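Long-range contact in DegV family protein (Thermus thermophilus, PDB 2DT8), which binds fatty acid and also holds a zinc ion, in keeping with the lipid-binding DegV family: residues F69-R74 with A102-F106. Numbering follows the deposited sequence.
With ZN (zinc ion), chain B.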
loop_
_atom_site.group_PDB
_atom_site.type_symbol
_atom_site.label_atom_id
_atom_site.label_comp_id
_atom_site.label_asym_id
_atom_site.label_seq_id
_atom_site.Cartn_x
_atom_site.Cartn_y
_atom_site.Cartn_z
ATOM N N PHE A 69 -0.547 -14.848 -12.179
ATOM C CA PHE A 69 0.771 -14.249 -12.336
ATOM C C PHE A 69 1.512 -14.800 -13.548
ATOM O O PHE A 69 2.127 -14.045 -14.299
ATOM C CB PHE A 69 1.614 -14.489 -11.080
ATOM C CG PHE A 69 1.433 -13.450 -10.018
ATOM C CD1 PHE A 69 1.915 -12.159 -10.212
ATOM C CD2 PHE A 69 0.774 -13.751 -8.835
ATOM C CE1 PHE A 69 1.750 -11.182 -9.239
ATOM C CE2 PHE A 69 0.598 -12.782 -7.848
ATOM C CZ PHE A 69 1.087 -11.490 -8.055
ATOM N N ALA A 70 1.470 -16.117 -13.738
ATOM C CA ALA A 70 2.193 -16.718 -14.857
ATOM C C ALA A 70 1.776 -16.150 -16.207
ATOM O O ALA A 70 2.614 -15.946 -17.082
ATOM C CB ALA A 70 2.019 -18.231 -14.844
ATOM N N ARG A 71 0.434 -15.934 -16.435
ATOM C CA ARG A 71 -0.021 -15.324 -17.684
ATOM C C ARG A 71 0.618 -13.956 -17.879
ATOM O O ARG A 71 1.047 -13.614 -18.985
ATOM C CB ARG A 71 -1.541 -15.178 -17.696
ATOM C CG ARG A 71 -2.092 -14.497 -18.950
ATOM C CD ARG A 71 -3.620 -14.346 -18.936
ATOM N NE ARG A 71 -4.221 -14.645 -17.636
ATOM C CZ ARG A 71 -4.298 -15.867 -17.115
ATOM N NH1 ARG A 71 -3.978 -16.923 -17.855
ATOM N NH2 ARG A 71 -4.691 -16.037 -15.859
ATOM N N VAL A 72 0.683 -13.137 -16.867
ATOM C CA VAL A 72 1.256 -11.805 -16.966
ATOM C C VAL A 72 2.769 -11.905 -17.208
ATOM O O VAL A 72 3.296 -11.220 -18.080
ATOM C CB VAL A 72 0.912 -10.977 -15.702
ATOM C CG1 VAL A 72 1.614 -9.631 -15.737
ATOM C CG2 VAL A 72 -0.610 -10.762 -15.640
ATOM N N TYR A 73 3.464 -12.774 -16.474
ATOM C CA TYR A 73 4.904 -12.902 -16.667
ATOM C C TYR A 73 5.215 -13.366 -18.086
ATOM O O TYR A 73 6.117 -12.836 -18.735
ATOM C CB TYR A 73 5.527 -13.898 -15.671
ATOM C CG TYR A 73 5.489 -13.470 -14.215
ATOM C CD1 TYR A 73 5.320 -12.127 -13.855
ATOM C CD2 TYR A 73 5.661 -14.404 -13.194
ATOM C CE1 TYR A 73 5.324 -11.731 -12.520
ATOM C CE2 TYR A 73 5.673 -14.018 -11.858
ATOM C CZ TYR A 73 5.502 -12.681 -11.523
ATOM O OH TYR A 73 5.501 -12.310 -10.202
ATOM N N ARG A 74 4.487 -14.304 -18.610
ATOM C CA ARG A 74 4.695 -14.881 -19.932
ATOM C C ARG A 74 4.516 -13.819 -21.020
ATOM O O ARG A 74 5.264 -13.752 -21.987
ATOM C CB ARG A 74 3.710 -16.029 -20.171
ATOM C CG ARG A 74 3.803 -16.616 -21.570
ATOM C CD ARG A 74 3.069 -17.950 -21.698
ATOM N NE ARG A 74 1.696 -17.893 -21.204
ATOM C CZ ARG A 74 1.307 -18.334 -20.011
ATOM N NH1 ARG A 74 2.172 -18.933 -19.195
ATOM N NH2 ARG A 74 0.046 -18.178 -19.632
ATOM N N ALA A 102 4.691 -18.677 -9.524
ATOM C CA ALA A 102 4.656 -18.402 -10.950
ATOM C C ALA A 102 6.062 -18.120 -11.465
ATOM O O ALA A 102 6.409 -18.493 -12.579
ATOM C CB ALA A 102 3.756 -17.197 -11.243
ATOM N N ALA A 103 6.871 -17.445 -10.653
ATOM C CA ALA A 103 8.229 -17.115 -11.066
ATOM C C ALA A 103 9.059 -18.363 -11.388
ATOM O O ALA A 103 9.949 -18.310 -12.248
ATOM C CB ALA A 103 8.916 -16.280 -9.987
ATOM N N GLN A 104 8.761 -19.477 -10.713
ATOM C CA GLN A 104 9.470 -20.746 -10.942
ATOM C C GLN A 104 9.295 -21.244 -12.376
ATOM O O GLN A 104 10.083 -22.068 -12.862
ATOM C CB GLN A 104 8.985 -21.823 -9.960
ATOM C CG GLN A 104 9.411 -21.579 -8.520
ATOM C CD GLN A 104 8.732 -22.511 -7.527
ATOM O OE1 GLN A 104 8.709 -22.241 -6.326
ATOM N NE2 GLN A 104 8.184 -23.615 -8.021
ATOM N N GLU A 105 8.261 -20.750 -13.059
ATOM C CA GLU A 105 8.010 -21.154 -14.442
ATOM C C GLU A 105 8.937 -20.467 -15.443
ATOM O O GLU A 105 9.024 -20.875 -16.600
ATOM C CB GLU A 105 6.556 -20.853 -14.847
ATOM C CG GLU A 105 5.509 -21.552 -13.998
ATOM C CD GLU A 105 4.118 -21.500 -14.600
ATOM O OE1 GLU A 105 3.982 -21.102 -15.774
ATOM O OE2 GLU A 105 3.160 -21.879 -13.883
ATOM N N PHE A 106 9.624 -19.424 -14.983
ATOM C CA PHE A 106 10.525 -18.635 -15.821
ATOM C C PHE A 106 11.809 -18.467 -15.012
ATOM O O PHE A 106 12.212 -17.343 -14.679
ATOM C CB PHE A 106 9.879 -17.264 -16.084
ATOM C CG PHE A 106 8.422 -17.351 -16.490
ATOM C CD1 PHE A 106 8.065 -17.496 -17.825
ATOM C CD2 PHE A 106 7.416 -17.299 -15.527
ATOM C CE1 PHE A 106 6.724 -17.621 -18.204
ATOM C CE2 PHE A 106 6.067 -17.423 -15.892
ATOM C CZ PHE A 106 5.722 -17.575 -17.235
HETATM ZN ZN ZN B . 1.743 -23.095 -14.517
HETATM O O HOH W 1 1.599 -21.043 -17.104
HETATM O O HOH W 2 1.877 -24.649 -13.013
#
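The ring of Phe-106 lies obliquely against helix 66-76, where CE2 comes within 3.6 Å of Tyr-73 CB and CZ within 3.5 Å of Ala-70 O; a flat aromatic can meet backbone and side chain at once. With CG anti to its carbonyl carbon (chi1 -47°), the ring is directed from the type I turn 103-106 onto the helix. Replacing Phe-106 by alanine would probably open a gap beside Tyr-73 and Ala-70 and hold the turn less firmly against the helix. Small residues suit the helix approach: Ala-102 CB sits 3.5 Å from Phe-69 CB. Tyr-73 packs an apolar ring here, its edge toward Ala-103 N, while its hydroxyl hydrogen-bonds Ser-85.

The zinc side is looser and polar. Glu-105 OE1 and Arg-74 NH1 stand 4.4 Å apart, too far for a salt bridge, and a water bridges them. Extended beyond CG, Glu-105 passes the Ala-70 methyl (OE1 to Ala-70 CB 3.6 Å) and is long enough to bring its OE2 within 2.0 Å of the zinc, shared with Glu-67 and a water.

Helices 66-76 and 95-103 pack together here, with Tyr-73 and Ala-103 resting on Val-110 and Val-112 of strand 110-114, and Phe-69 on Val-26 of strand 24-32.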